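Local coordinates for protein purine nucleoside phosphorylase (Thermus thermophilus, PDB 1ODJ) that probably catalyses the reversible phosphorolysis of purine nucleosides such as guanosine, releasing the free base and ribose 1-phosphate, at residues A[97-102]-A[203-208]; A[147-152]-A[174-179]; A[84-89]-A[197-202]. All coordinates share one frame; numbering follows the deposited sequence.

Interaction 1. Residues A[97-102]-A[203-208]; sequences DLAPGE and SNRIGD. With GMP (guanosine), chain H.
At the outer end of the central sheet of this nucleoside phosphorylase, the type II turn Ala-99 to Glu-102 packs against the last residues of strand 195-205, where the side chains of Pro-100 and Arg-205 cross at about a right angle. Pro-100 CG rests on the backbone at Asn-204 CA, 4.1 Å away, while Pro-100 CD lies 3.7 Å from Arg-205 NH1. The Arg-205 chain runs extended from CG to NE and carries its guanidinium out to the turn. Ala-99 CA and Pro-100 CD then cover one face of that group, and Ala-99 CB approaches Arg-205 NH2 to 3.3 Å. Arg-205 NE is hydrogen-bonded to the carbonyl of Ser-96, one residue before Asp-97. The turn itself is braced by Ala-99 N, which donates to Glu-102 OE2 over 2.7 Å, meeting the carboxylate from above its plane. Replacing Arg-205 with an alanine would probably uncover Ala-99 and Pro-100 and leave the Ser-96 carbonyl without this donor. On the strand's other side, Ser-203 OG donates to Asn-204 OD1 (3.0 Å) near the guanosine base, Ser-203 OG lying 3.6 Å from N7. The guanidinium thus meets the turn mainly through apolar packing over its face, its charge having no carboxylate partner across the contact.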
ATOM      1  N   ASP A  97      30.104  -4.783  12.602  1.00 36.74           N
ATOM      2  CA  ASP A  97      30.626  -4.206  13.838  1.00 34.90           C
ATOM      3  C   ASP A  97      30.072  -4.884  15.091  1.00 33.08           C
ATOM      4  O   ASP A  97      30.727  -4.920  16.138  1.00 29.92           O
ATOM      5  CB  ASP A  97      30.284  -2.719  13.890  1.00 39.81           C
ATOM      6  CG  ASP A  97      28.860  -2.439  13.440  1.00 40.81           C
ATOM      7  OD1 ASP A  97      28.567  -2.635  12.235  1.00 38.91           O
ATOM      8  OD2 ASP A  97      28.039  -2.031  14.292  1.00 43.16           O
ATOM      9  N   LEU A  98      28.855  -5.409  14.980  1.00 31.91           N
ATOM     10  CA  LEU A  98      28.200  -6.065  16.105  1.00 30.56           C
ATOM     11  C   LEU A  98      28.597  -7.540  16.134  1.00 30.64           C
ATOM     12  O   LEU A  98      28.167  -8.320  15.283  1.00 33.18           O
ATOM     13  CB  LEU A  98      26.684  -5.910  15.970  1.00 27.08           C
ATOM     14  CG  LEU A  98      25.861  -5.727  17.254  1.00 27.73           C
ATOM     15  CD1 LEU A  98      26.367  -4.532  18.026  1.00 22.23           C
ATOM     16  CD2 LEU A  98      24.396  -5.530  16.908  1.00 24.04           C
ATOM     17  N   ALA A  99      29.422  -7.915  17.114  1.00 28.03           N
ATOM     18  CA  ALA A  99      29.908  -9.291  17.249  1.00 24.99           C
ATOM     19  C   ALA A  99      29.041 -10.162  18.142  1.00 24.99           C
ATOM     20  O   ALA A  99      28.345  -9.666  19.031  1.00 25.05           O
ATOM     21  CB  ALA A  99      31.328  -9.287  17.775  1.00 26.05           C
ATOM     22  N   PRO A 100      29.069 -11.486  17.909  1.00 23.22           N
ATOM     23  CA  PRO A 100      28.275 -12.425  18.708  1.00 21.55           C
ATOM     24  C   PRO A 100      28.547 -12.242  20.193  1.00 19.18           C
ATOM     25  O   PRO A 100      29.685 -12.012  20.599  1.00 17.52           O
ATOM     26  CB  PRO A 100      28.731 -13.791  18.192  1.00 20.66           C
ATOM     27  CG  PRO A 100      28.998 -13.514  16.756  1.00 21.05           C
ATOM     28  CD  PRO A 100      29.744 -12.191  16.804  1.00 21.26           C
ATOM     29  N   GLY A 101      27.494 -12.326  20.995  1.00 19.13           N
ATOM     30  CA  GLY A 101      27.649 -12.166  22.424  1.00 17.97           C
ATOM     31  C   GLY A 101      27.295 -10.781  22.922  1.00 17.26           C
ATOM     32  O   GLY A 101      26.758 -10.636  24.009  1.00 19.06           O
ATOM     33  N   GLU A 102      27.596  -9.750  22.146  1.00 18.79           N
ATOM     34  CA  GLU A 102      27.270  -8.409  22.600  1.00 22.66           C
ATOM     35  C   GLU A 102      25.769  -8.315  22.892  1.00 22.56           C
ATOM     36  O   GLU A 102      24.964  -9.027  22.287  1.00 25.03           O
ATOM     37  CB  GLU A 102      27.645  -7.373  21.538  1.00 27.58           C
ATOM     38  CG  GLU A 102      29.129  -7.182  21.297  1.00 29.58           C
ATOM     39  CD  GLU A 102      29.393  -6.067  20.286  1.00 34.64           C
ATOM     40  OE1 GLU A 102      29.033  -4.898  20.569  1.00 36.87           O
ATOM     41  OE2 GLU A 102      29.955  -6.353  19.204  1.00 33.30           O
ATOM     42  N   SER A 203      23.635 -13.388  18.259  1.00 22.81           N
ATOM     43  CA  SER A 203      24.013 -14.785  18.056  1.00 27.38           C
ATOM     44  C   SER A 203      24.794 -15.034  16.763  1.00 28.51           C
ATOM     45  O   SER A 203      25.354 -16.112  16.568  1.00 30.19           O
ATOM     46  CB  SER A 203      22.772 -15.690  18.106  1.00 26.13           C
ATOM     47  OG  SER A 203      21.894 -15.426  17.030  1.00 27.60           O
ATOM     48  N   ASN A 204      24.841 -14.037  15.888  1.00 32.97           N
ATOM     49  CA  ASN A 204      25.569 -14.165  14.625  1.00 36.97           C
ATOM     50  C   ASN A 204      25.382 -12.945  13.719  1.00 38.49           C
ATOM     51  O   ASN A 204      24.516 -12.100  13.952  1.00 36.21           O
ATOM     52  CB  ASN A 204      25.097 -15.404  13.865  1.00 38.79           C
ATOM     53  CG  ASN A 204      23.626 -15.336  13.514  1.00 44.02           C
ATOM     54  OD1 ASN A 204      22.786 -15.928  14.190  1.00 49.08           O
ATOM     55  ND2 ASN A 204      23.301 -14.592  12.458  1.00 44.85           N
ATOM     56  N   ARG A 205      26.206 -12.868  12.682  1.00 42.01           N
ATOM     57  CA  ARG A 205      26.124 -11.787  11.714  1.00 45.68           C
ATOM     58  C   ARG A 205      25.325 -12.317  10.533  1.00 47.74           C
ATOM     59  O   ARG A 205      25.556 -13.432  10.084  1.00 50.17           O
ATOM     60  CB  ARG A 205      27.515 -11.390  11.240  1.00 45.96           C
ATOM     61  CG  ARG A 205      28.460 -10.982  12.347  1.00 48.28           C
ATOM     62  CD  ARG A 205      29.587 -10.133  11.780  1.00 48.28           C
ATOM     63  NE  ARG A 205      30.448  -9.591  12.825  1.00 49.37           N
ATOM     64  CZ  ARG A 205      31.220 -10.329  13.614  1.00 50.08           C
ATOM     65  NH1 ARG A 205      31.242 -11.650  13.478  1.00 49.67           N
ATOM     66  NH2 ARG A 205      31.976  -9.744  14.532  1.00 50.94           N
ATOM     67  N   ILE A 206      24.388 -11.525  10.029  1.00 51.75           N
ATOM     68  CA  ILE A 206      23.564 -11.944   8.900  1.00 55.61           C
ATOM     69  C   ILE A 206      24.404 -12.383   7.697  1.00 60.46           C
ATOM     70  O   ILE A 206      25.218 -11.614   7.176  1.00 59.94           O
ATOM     71  CB  ILE A 206      22.614 -10.809   8.470  1.00 54.49           C
ATOM     72  CG1 ILE A 206      21.617 -10.518   9.591  1.00 52.53           C
ATOM     73  CG2 ILE A 206      21.885 -11.187   7.192  1.00 53.86           C
ATOM     74  CD1 ILE A 206      20.702 -11.672   9.914  1.00 53.65           C
ATOM     75  N   GLY A 207      24.195 -13.628   7.270  1.00 65.58           N
ATOM     76  CA  GLY A 207      24.927 -14.174   6.139  1.00 71.72           C
ATOM     77  C   GLY A 207      25.627 -15.496   6.426  1.00 75.52           C
ATOM     78  O   GLY A 207      26.171 -16.136   5.518  1.00 75.47           O
ATOM     79  N   ASP A 208      25.609 -15.907   7.691  1.00 78.91           N
ATOM     80  CA  ASP A 208      26.249 -17.149   8.121  1.00 81.91           C
ATOM     81  C   ASP A 208      25.274 -18.316   8.282  1.00 83.18           C
ATOM     82  O   ASP A 208      24.186 -18.161   8.846  1.00 83.77           O
ATOM     83  CB  ASP A 208      26.997 -16.907   9.431  1.00 82.19           C
ATOM     84  CG  ASP A 208      28.221 -16.044   9.239  1.00 83.22           C
ATOM     85  OD1 ASP A 208      29.200 -16.537   8.634  1.00 84.42           O
ATOM     86  OD2 ASP A 208      28.205 -14.873   9.680  1.00 83.31           O
TER
HETATM   87  O5' GMP H1237      16.282 -18.296  15.342  1.00 31.60           O
HETATM   88  C5' GMP H1237      15.340 -17.300  14.990  1.00 24.03           C
HETATM   89  C4' GMP H1237      14.834 -16.788  16.338  1.00 23.68           C
HETATM   90  O4' GMP H1237      15.865 -16.183  17.200  1.00 19.20           O
HETATM   91  C3' GMP H1237      13.790 -15.687  16.200  1.00 23.42           C
HETATM   92  O3' GMP H1237      12.771 -15.996  17.193  1.00 23.18           O
HETATM   93  C2' GMP H1237      14.504 -14.349  16.511  1.00 21.06           C
HETATM   94  O2' GMP H1237      13.844 -13.519  17.474  1.00 17.25           O
HETATM   95  C1' GMP H1237      15.962 -14.786  16.863  1.00 17.26           C
HETATM   96  N9  GMP H1237      17.004 -14.505  15.818  1.00 19.88           N
HETATM   97  C8  GMP H1237      18.349 -14.739  15.996  1.00 17.27           C
HETATM   98  N7  GMP H1237      19.072 -14.423  14.961  1.00 18.79           N
HETATM   99  C5  GMP H1237      18.161 -13.947  14.026  1.00 17.66           C
HETATM  100  C6  GMP H1237      18.376 -13.456  12.699  1.00 17.98           C
HETATM  101  O6  GMP H1237      19.444 -13.348  12.076  1.00 13.15           O
HETATM  102  N1  GMP H1237      17.185 -13.077  12.094  1.00 14.92           N
HETATM  103  C2  GMP H1237      15.949 -13.148  12.678  1.00 23.68           C
HETATM  104  N2  GMP H1237      14.927 -12.731  11.913  1.00 26.81           N
HETATM  105  N3  GMP H1237      15.727 -13.601  13.916  1.00 23.18           N
HETATM  106  C4  GMP H1237      16.875 -13.982  14.530  1.00 18.97           C

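Interaction 2. Residues A[147-152]-A[174-179]; sequences PHRVGL and GVLAFE. With GMP (guanosine), chain H.
Leu-176 reaches across to the corner at Gly-151, where the chain leaves strand 148-150 to begin strand 152-156. Its CG stands anti to the carbonyl carbon (chi1 -67°) and the second torsion is extended, which brings Leu-176 CD1 against the backbone, 3.7 Å from Gly-151 CA. A side chain at Gly-151 would run into that methyl. The other branch, CD2, lies at the edge of the Arg-149 guanidinium, near its plane. Arg-149 directs its CB to the same leucine, Arg-149 CB lying 4.1 Å from Leu-176 CD1, and the chain bends at its second torsion; its guanidinium has long, weak ion pairs with Glu-102 and Asp-97. Leu-176 N donates to Leu-152 O over 2.8 Å at a nearly straight 165°, the donor tilted somewhat from the carbonyl plane, and Leu-176 CB sits 3.3 Å from the same oxygen. This bond joins strand 175-179 to strand 152-156, its parallel neighbour in the mixed sheet of the phosphorylase fold. A water extends the link by accepting from Leu-152 N and donating to Gly-174 O, 2.7 Å away. Leu-152 CB packs 3.7 Å from Gly-174 O, and its side chain also meets Val-128 of a neighbouring subunit. Farther along, strand 175-179 borders the nucleoside: Phe-178 CB approaches the guanine at N1, and Glu-179 CB lies 3.6 Å from guanosine O2'.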
ATOM      1  N   PRO A 147      29.278  -4.593  28.772  1.00 19.62           N
ATOM      2  CA  PRO A 147      29.241  -3.765  27.569  1.00 20.17           C
ATOM      3  C   PRO A 147      28.004  -4.064  26.713  1.00 21.22           C
ATOM      4  O   PRO A 147      27.535  -5.207  26.666  1.00 19.92           O
ATOM      5  CB  PRO A 147      30.543  -4.135  26.883  1.00 20.34           C
ATOM      6  CG  PRO A 147      30.690  -5.589  27.250  1.00 19.33           C
ATOM      7  CD  PRO A 147      30.371  -5.572  28.709  1.00 18.60           C
ATOM      8  N   HIS A 148      27.487  -3.043  26.029  1.00 19.93           N
ATOM      9  CA  HIS A 148      26.289  -3.223  25.214  1.00 20.24           C
ATOM     10  C   HIS A 148      26.058  -2.179  24.123  1.00 19.43           C
ATOM     11  O   HIS A 148      26.836  -1.249  23.943  1.00 24.20           O
ATOM     12  CB  HIS A 148      25.075  -3.209  26.131  1.00 20.08           C
ATOM     13  CG  HIS A 148      24.976  -1.967  26.964  1.00 22.45           C
ATOM     14  ND1 HIS A 148      25.961  -1.588  27.852  1.00 21.60           N
ATOM     15  CD2 HIS A 148      24.011  -1.020  27.046  1.00 18.60           C
ATOM     16  CE1 HIS A 148      25.605  -0.464  28.446  1.00 18.09           C
ATOM     17  NE2 HIS A 148      24.426  -0.099  27.975  1.00 20.62           N
ATOM     18  N   ARG A 149      24.965  -2.350  23.393  1.00 18.41           N
ATOM     19  CA  ARG A 149      24.581  -1.395  22.362  1.00 17.34           C
ATOM     20  C   ARG A 149      23.143  -0.999  22.639  1.00 13.35           C
ATOM     21  O   ARG A 149      22.345  -1.808  23.107  1.00 12.57           O
ATOM     22  CB  ARG A 149      24.661  -2.008  20.968  1.00 20.29           C
ATOM     23  CG  ARG A 149      26.048  -2.435  20.560  1.00 25.46           C
ATOM     24  CD  ARG A 149      27.019  -1.276  20.469  1.00 26.72           C
ATOM     25  NE  ARG A 149      28.236  -1.732  19.810  1.00 33.45           N
ATOM     26  CZ  ARG A 149      28.323  -1.975  18.506  1.00 35.73           C
ATOM     27  NH1 ARG A 149      27.267  -1.788  17.719  1.00 35.10           N
ATOM     28  NH2 ARG A 149      29.453  -2.440  17.993  1.00 37.88           N
ATOM     29  N   VAL A 150      22.822   0.253  22.352  1.00 14.26           N
ATOM     30  CA  VAL A 150      21.480   0.762  22.546  1.00 11.80           C
ATOM     31  C   VAL A 150      20.985   1.324  21.230  1.00  8.54           C
ATOM     32  O   VAL A 150      21.570   2.266  20.708  1.00 11.10           O
ATOM     33  CB  VAL A 150      21.454   1.892  23.572  1.00 11.16           C
ATOM     34  CG1 VAL A 150      20.008   2.312  23.825  1.00 11.80           C
ATOM     35  CG2 VAL A 150      22.158   1.446  24.856  1.00  9.77           C
ATOM     36  N   GLY A 151      19.914   0.753  20.694  1.00  4.79           N
ATOM     37  CA  GLY A 151      19.381   1.248  19.446  1.00  5.65           C
ATOM     38  C   GLY A 151      18.214   0.440  18.914  1.00  9.61           C
ATOM     39  O   GLY A 151      17.537  -0.278  19.659  1.00  8.07           O
ATOM     40  N   LEU A 152      17.998   0.548  17.605  1.00 10.52           N
ATOM     41  CA  LEU A 152      16.909  -0.147  16.927  1.00  9.60           C
ATOM     42  C   LEU A 152      17.252  -1.537  16.455  1.00 10.95           C
ATOM     43  O   LEU A 152      18.383  -1.813  16.058  1.00 11.71           O
ATOM     44  CB  LEU A 152      16.463   0.631  15.688  1.00  7.58           C
ATOM     45  CG  LEU A 152      15.855   2.016  15.857  1.00 12.72           C
ATOM     46  CD1 LEU A 152      15.794   2.702  14.499  1.00  9.51           C
ATOM     47  CD2 LEU A 152      14.468   1.894  16.505  1.00  5.99           C
ATOM     48  N   GLY A 174      19.865   2.675  10.923  1.00 12.70           N
ATOM     49  CA  GLY A 174      19.968   2.531  12.356  1.00 13.60           C
ATOM     50  C   GLY A 174      19.650   1.144  12.863  1.00 11.78           C
ATOM     51  O   GLY A 174      19.747   0.895  14.066  1.00 13.15           O
ATOM     52  N   VAL A 175      19.282   0.237  11.963  1.00  8.73           N
ATOM     53  CA  VAL A 175      18.950  -1.117  12.381  1.00  8.88           C
ATOM     54  C   VAL A 175      20.212  -1.838  12.804  1.00  9.67           C
ATOM     55  O   VAL A 175      21.101  -2.076  11.981  1.00 12.47           O
ATOM     56  CB  VAL A 175      18.248  -1.934  11.243  1.00  8.84           C
ATOM     57  CG1 VAL A 175      17.946  -3.357  11.720  1.00  6.23           C
ATOM     58  CG2 VAL A 175      16.954  -1.246  10.821  1.00  1.84           C
ATOM     59  N   LEU A 176      20.297  -2.167  14.092  1.00  6.46           N
ATOM     60  CA  LEU A 176      21.455  -2.878  14.636  1.00  7.73           C
ATOM     61  C   LEU A 176      21.376  -4.391  14.355  1.00  7.96           C
ATOM     62  O   LEU A 176      22.382  -5.036  14.032  1.00  5.91           O
ATOM     63  CB  LEU A 176      21.555  -2.661  16.157  1.00  6.48           C
ATOM     64  CG  LEU A 176      21.868  -1.271  16.742  1.00  9.81           C
ATOM     65  CD1 LEU A 176      21.689  -1.331  18.240  1.00  8.59           C
ATOM     66  CD2 LEU A 176      23.290  -0.827  16.419  1.00  6.14           C
ATOM     67  N   ALA A 177      20.182  -4.958  14.483  1.00  6.50           N
ATOM     68  CA  ALA A 177      20.030  -6.387  14.276  1.00  7.71           C
ATOM     69  C   ALA A 177      18.594  -6.816  14.021  1.00  8.22           C
ATOM     70  O   ALA A 177      17.641  -6.059  14.243  1.00  8.62           O
ATOM     71  CB  ALA A 177      20.586  -7.135  15.472  1.00  8.58           C
ATOM     72  N   PHE A 178      18.449  -8.054  13.560  1.00 10.07           N
ATOM     73  CA  PHE A 178      17.142  -8.602  13.244  1.00 10.16           C
ATOM     74  C   PHE A 178      16.700  -9.673  14.233  1.00  8.53           C
ATOM     75  O   PHE A 178      17.516 -10.472  14.707  1.00  6.82           O
ATOM     76  CB  PHE A 178      17.135  -9.172  11.809  1.00 11.39           C
ATOM     77  CG  PHE A 178      17.163  -8.115  10.724  1.00  9.82           C
ATOM     78  CD1 PHE A 178      18.294  -7.314  10.526  1.00 11.27           C
ATOM     79  CD2 PHE A 178      16.062  -7.914   9.905  1.00  6.80           C
ATOM     80  CE1 PHE A 178      18.323  -6.326   9.526  1.00  5.34           C
ATOM     81  CE2 PHE A 178      16.085  -6.926   8.903  1.00  5.53           C
ATOM     82  CZ  PHE A 178      17.222  -6.135   8.720  1.00  4.99           C
ATOM     83  N   GLU A 179      15.402  -9.654  14.545  1.00  5.99           N
ATOM     84  CA  GLU A 179      14.777 -10.614  15.451  1.00  6.35           C
ATOM     85  C   GLU A 179      13.307 -10.814  15.053  1.00  7.06           C
ATOM     86  O   GLU A 179      12.867 -10.283  14.039  1.00  5.97           O
ATOM     87  CB  GLU A 179      14.932 -10.170  16.924  1.00  8.01           C
ATOM     88  CG  GLU A 179      14.520  -8.744  17.270  1.00  9.40           C
ATOM     89  CD  GLU A 179      13.102  -8.649  17.794  1.00 15.88           C
ATOM     90  OE1 GLU A 179      12.215  -8.228  17.020  1.00 16.37           O
ATOM     91  OE2 GLU A 179      12.872  -9.000  18.976  1.00 14.47           O
TER
HETATM   92  O5' GMP H1237      16.282 -18.296  15.342  1.00 31.60           O
HETATM   93  C5' GMP H1237      15.340 -17.300  14.990  1.00 24.03           C
HETATM   94  C4' GMP H1237      14.834 -16.788  16.338  1.00 23.68           C
HETATM   95  O4' GMP H1237      15.865 -16.183  17.200  1.00 19.20           O
HETATM   96  C3' GMP H1237      13.790 -15.687  16.200  1.00 23.42           C
HETATM   97  O3' GMP H1237      12.771 -15.996  17.193  1.00 23.18           O
HETATM   98  C2' GMP H1237      14.504 -14.349  16.511  1.00 21.06           C
HETATM   99  O2' GMP H1237      13.844 -13.519  17.474  1.00 17.25           O
HETATM  100  C1' GMP H1237      15.962 -14.786  16.863  1.00 17.26           C
HETATM  101  N9  GMP H1237      17.004 -14.505  15.818  1.00 19.88           N
HETATM  102  C8  GMP H1237      18.349 -14.739  15.996  1.00 17.27           C
HETATM  103  N7  GMP H1237      19.072 -14.423  14.961  1.00 18.79           N
HETATM  104  C5  GMP H1237      18.161 -13.947  14.026  1.00 17.66           C
HETATM  105  C6  GMP H1237      18.376 -13.456  12.699  1.00 17.98           C
HETATM  106  O6  GMP H1237      19.444 -13.348  12.076  1.00 13.15           O
HETATM  107  N1  GMP H1237      17.185 -13.077  12.094  1.00 14.92           N
HETATM  108  C2  GMP H1237      15.949 -13.148  12.678  1.00 23.68           C
HETATM  109  N2  GMP H1237      14.927 -12.731  11.913  1.00 26.81           N
HETATM  110  N3  GMP H1237      15.727 -13.601  13.916  1.00 23.18           N
HETATM  111  C4  GMP H1237      16.875 -13.982  14.530  1.00 18.97           C
HETATM  112  O   HOH W   1      20.248   2.010  16.486  1.00 25.76           O

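Interaction 3. Residues A[84-89]-A[197-202]; sequences VLVRVG and GAILAV. With SO4 (sulfate ion), chain G.
Leu-200 and Arg-87 share one face of a parallel strand pair, held together by a ladder of backbone hydrogen bonds. Gly-197 N donates to Leu-85 O, Arg-87 N to Gly-197 O (2.9 Å) and Ile-199 N to Arg-87 O, the last almost straight at 174°. A weak bond follows from Gly-89 N to Ile-199 O, and then Ala-201 N donates to Gly-89 O over 2.9 Å. Apolar packing occupies the face of Val-86, Val-88 and Ile-199. There Ile-199 CG2 lies 3.7 Å from Val-88 CG1, and helix 214-232 covers both residues. On the other face, Ala-198 CB meets Arg-87 CB at 4.1 Å, and Leu-200 CD2 comes to 3.3 Å from Arg-87 NH2. Polar contacts come last. With CG anti to the backbone N and a bend at chi3, the guanidinium presents an edge to sulfate O1, bonded from Arg-87 NH2 at 2.9 Å and weakly from Arg-87 NH1. Salt bridges to Glu-179 and Glu-181 help fix its rotation. Gly-89 CA is 3.5 Å from sulfate O1, where a side chain would clash. Arg-25 and Thr-90, with Arg-44 of a neighbouring subunit, complete the anion's setting, which, beside the guanosine, is consistent with the phosphate site of hexameric nucleoside phosphorylases.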
ATOM      1  N   VAL A  84       4.810  -6.268  33.865  1.00 11.08           N
ATOM      2  CA  VAL A  84       6.126  -5.886  33.350  1.00 12.31           C
ATOM      3  C   VAL A  84       6.699  -7.089  32.592  1.00 13.99           C
ATOM      4  O   VAL A  84       7.061  -8.106  33.188  1.00 11.70           O
ATOM      5  CB  VAL A  84       7.097  -5.492  34.488  1.00  9.88           C
ATOM      6  CG1 VAL A  84       8.485  -5.260  33.940  1.00 14.22           C
ATOM      7  CG2 VAL A  84       6.613  -4.248  35.170  1.00 11.21           C
ATOM      8  N   LEU A  85       6.754  -6.978  31.268  1.00 12.80           N
ATOM      9  CA  LEU A  85       7.281  -8.059  30.455  1.00 12.51           C
ATOM     10  C   LEU A  85       8.555  -7.614  29.729  1.00  8.22           C
ATOM     11  O   LEU A  85       8.580  -6.590  29.043  1.00  7.31           O
ATOM     12  CB  LEU A  85       6.216  -8.542  29.456  1.00  8.09           C
ATOM     13  CG  LEU A  85       4.836  -8.829  30.085  1.00 14.53           C
ATOM     14  CD1 LEU A  85       4.135  -7.521  30.456  1.00  8.94           C
ATOM     15  CD2 LEU A  85       3.961  -9.595  29.113  1.00 14.40           C
ATOM     16  N   VAL A  86       9.617  -8.384  29.923  1.00  5.35           N
ATOM     17  CA  VAL A  86      10.906  -8.114  29.280  1.00  9.68           C
ATOM     18  C   VAL A  86      11.317  -9.295  28.400  1.00  8.62           C
ATOM     19  O   VAL A  86      11.537 -10.402  28.895  1.00 10.13           O
ATOM     20  CB  VAL A  86      12.036  -7.875  30.316  1.00  5.24           C
ATOM     21  CG1 VAL A  86      13.352  -7.688  29.606  1.00  3.45           C
ATOM     22  CG2 VAL A  86      11.716  -6.650  31.176  1.00  3.39           C
ATOM     23  N   ARG A  87      11.407  -9.055  27.095  1.00  9.04           N
ATOM     24  CA  ARG A  87      11.813 -10.092  26.164  1.00  9.20           C
ATOM     25  C   ARG A  87      13.311 -10.286  26.320  1.00  8.18           C
ATOM     26  O   ARG A  87      14.063  -9.319  26.308  1.00  5.87           O
ATOM     27  CB  ARG A  87      11.503  -9.674  24.723  1.00 10.02           C
ATOM     28  CG  ARG A  87      12.018 -10.662  23.673  1.00 12.13           C
ATOM     29  CD  ARG A  87      11.580 -10.311  22.255  1.00 10.75           C
ATOM     30  NE  ARG A  87      12.667 -10.534  21.312  1.00 10.25           N
ATOM     31  CZ  ARG A  87      13.173 -11.729  21.028  1.00 15.27           C
ATOM     32  NH1 ARG A  87      12.677 -12.814  21.601  1.00 17.63           N
ATOM     33  NH2 ARG A  87      14.213 -11.835  20.210  1.00 17.34           N
ATOM     34  N   VAL A  88      13.733 -11.531  26.515  1.00  7.95           N
ATOM     35  CA  VAL A  88      15.155 -11.848  26.631  1.00  9.94           C
ATOM     36  C   VAL A  88      15.456 -12.842  25.499  1.00 11.52           C
ATOM     37  O   VAL A  88      15.209 -14.044  25.613  1.00 10.04           O
ATOM     38  CB  VAL A  88      15.520 -12.465  28.027  1.00  8.97           C
ATOM     39  CG1 VAL A  88      15.909 -11.355  29.014  1.00  3.43           C
ATOM     40  CG2 VAL A  88      14.353 -13.249  28.581  1.00  7.11           C
ATOM     41  N   GLY A  89      15.970 -12.331  24.387  1.00 12.33           N
ATOM     42  CA  GLY A  89      16.243 -13.212  23.260  1.00 14.51           C
ATOM     43  C   GLY A  89      17.537 -12.970  22.510  1.00 11.60           C
ATOM     44  O   GLY A  89      18.398 -12.222  22.977  1.00 12.03           O
ATOM     45  N   GLY A 197       9.769  -4.323  27.722  1.00 13.66           N
ATOM     46  CA  GLY A 197      11.131  -3.965  27.360  1.00 11.74           C
ATOM     47  C   GLY A 197      11.808  -5.115  26.617  1.00 11.10           C
ATOM     48  O   GLY A 197      11.319  -6.240  26.638  1.00  7.42           O
ATOM     49  N   ALA A 198      12.931  -4.846  25.961  1.00 11.28           N
ATOM     50  CA  ALA A 198      13.623  -5.892  25.233  1.00 11.16           C
ATOM     51  C   ALA A 198      15.139  -5.744  25.221  1.00 13.51           C
ATOM     52  O   ALA A 198      15.684  -4.669  24.966  1.00 14.61           O
ATOM     53  CB  ALA A 198      13.096  -5.958  23.809  1.00 11.38           C
ATOM     54  N   ILE A 199      15.815  -6.848  25.511  1.00 14.23           N
ATOM     55  CA  ILE A 199      17.273  -6.898  25.498  1.00 12.53           C
ATOM     56  C   ILE A 199      17.649  -8.114  24.635  1.00 13.75           C
ATOM     57  O   ILE A 199      16.871  -9.083  24.539  1.00 10.66           O
ATOM     58  CB  ILE A 199      17.848  -7.033  26.934  1.00  9.41           C
ATOM     59  CG1 ILE A 199      19.375  -7.133  26.872  1.00  6.37           C
ATOM     60  CG2 ILE A 199      17.234  -8.226  27.625  1.00  3.35           C
ATOM     61  CD1 ILE A 199      20.055  -6.851  28.173  1.00  7.75           C
ATOM     62  N   LEU A 200      18.824  -8.074  24.008  1.00 14.10           N
ATOM     63  CA  LEU A 200      19.228  -9.178  23.131  1.00 12.41           C
ATOM     64  C   LEU A 200      20.704  -9.550  23.105  1.00 12.15           C
ATOM     65  O   LEU A 200      21.585  -8.702  23.242  1.00  9.41           O
ATOM     66  CB  LEU A 200      18.773  -8.871  21.705  1.00 10.15           C
ATOM     67  CG  LEU A 200      17.279  -8.520  21.630  1.00 12.20           C
ATOM     68  CD1 LEU A 200      17.087  -7.148  20.990  1.00  5.30           C
ATOM     69  CD2 LEU A 200      16.541  -9.614  20.883  1.00  4.38           C
ATOM     70  N   ALA A 201      20.950 -10.842  22.913  1.00 12.19           N
ATOM     71  CA  ALA A 201      22.293 -11.387  22.824  1.00 13.56           C
ATOM     72  C   ALA A 201      22.532 -11.668  21.353  1.00 14.60           C
ATOM     73  O   ALA A 201      21.842 -12.492  20.761  1.00 13.69           O
ATOM     74  CB  ALA A 201      22.386 -12.679  23.620  1.00 12.71           C
ATOM     75  N   VAL A 202      23.493 -10.974  20.754  1.00 18.62           N
ATOM     76  CA  VAL A 202      23.803 -11.196  19.341  1.00 21.08           C
ATOM     77  C   VAL A 202      24.259 -12.655  19.178  1.00 23.19           C
ATOM     78  O   VAL A 202      25.162 -13.119  19.893  1.00 21.65           O
ATOM     79  CB  VAL A 202      24.932 -10.266  18.876  1.00 22.05           C
ATOM     80  CG1 VAL A 202      25.083 -10.338  17.376  1.00 25.42           C
ATOM     81  CG2 VAL A 202      24.642  -8.842  19.315  1.00 26.46           C
TER
HETATM   82  S   SO4 G1236      15.036 -15.924  20.642  1.00 14.93           S
HETATM   83  O1  SO4 G1236      15.282 -14.522  20.213  1.00 13.05           O
HETATM   84  O2  SO4 G1236      14.289 -15.915  21.910  1.00 16.43           O
HETATM   85  O3  SO4 G1236      16.327 -16.611  20.826  1.00 14.27           O
HETATM   86  O4  SO4 G1236      14.225 -16.638  19.634  1.00 18.11           O

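Overall arrangement
Interaction 3 is the fully buried core contact, its centre about 3 Å from that of the chain, whereas interactions 1 and 2 are partly buried and farther out, at about 17 and 13 Å. Strand 195-205 serves both interactions 3 and 1: regular parallel pairing in its middle gives way to packing against a turn near its end, with Val-202 linking them by probable backbone bonds to Gly-101 and Glu-102. Interaction 2 joins its two segments through one direct backbone bond, a water and leucine packing, and touches interaction 1 where Leu-98 packs on Leu-176 and through the weak ion pairs of Arg-149. Around the ligands, Glu-179 of interaction 2 salt-bridges Arg-87 of interaction 3, connecting the nucleoside and sulfate sites.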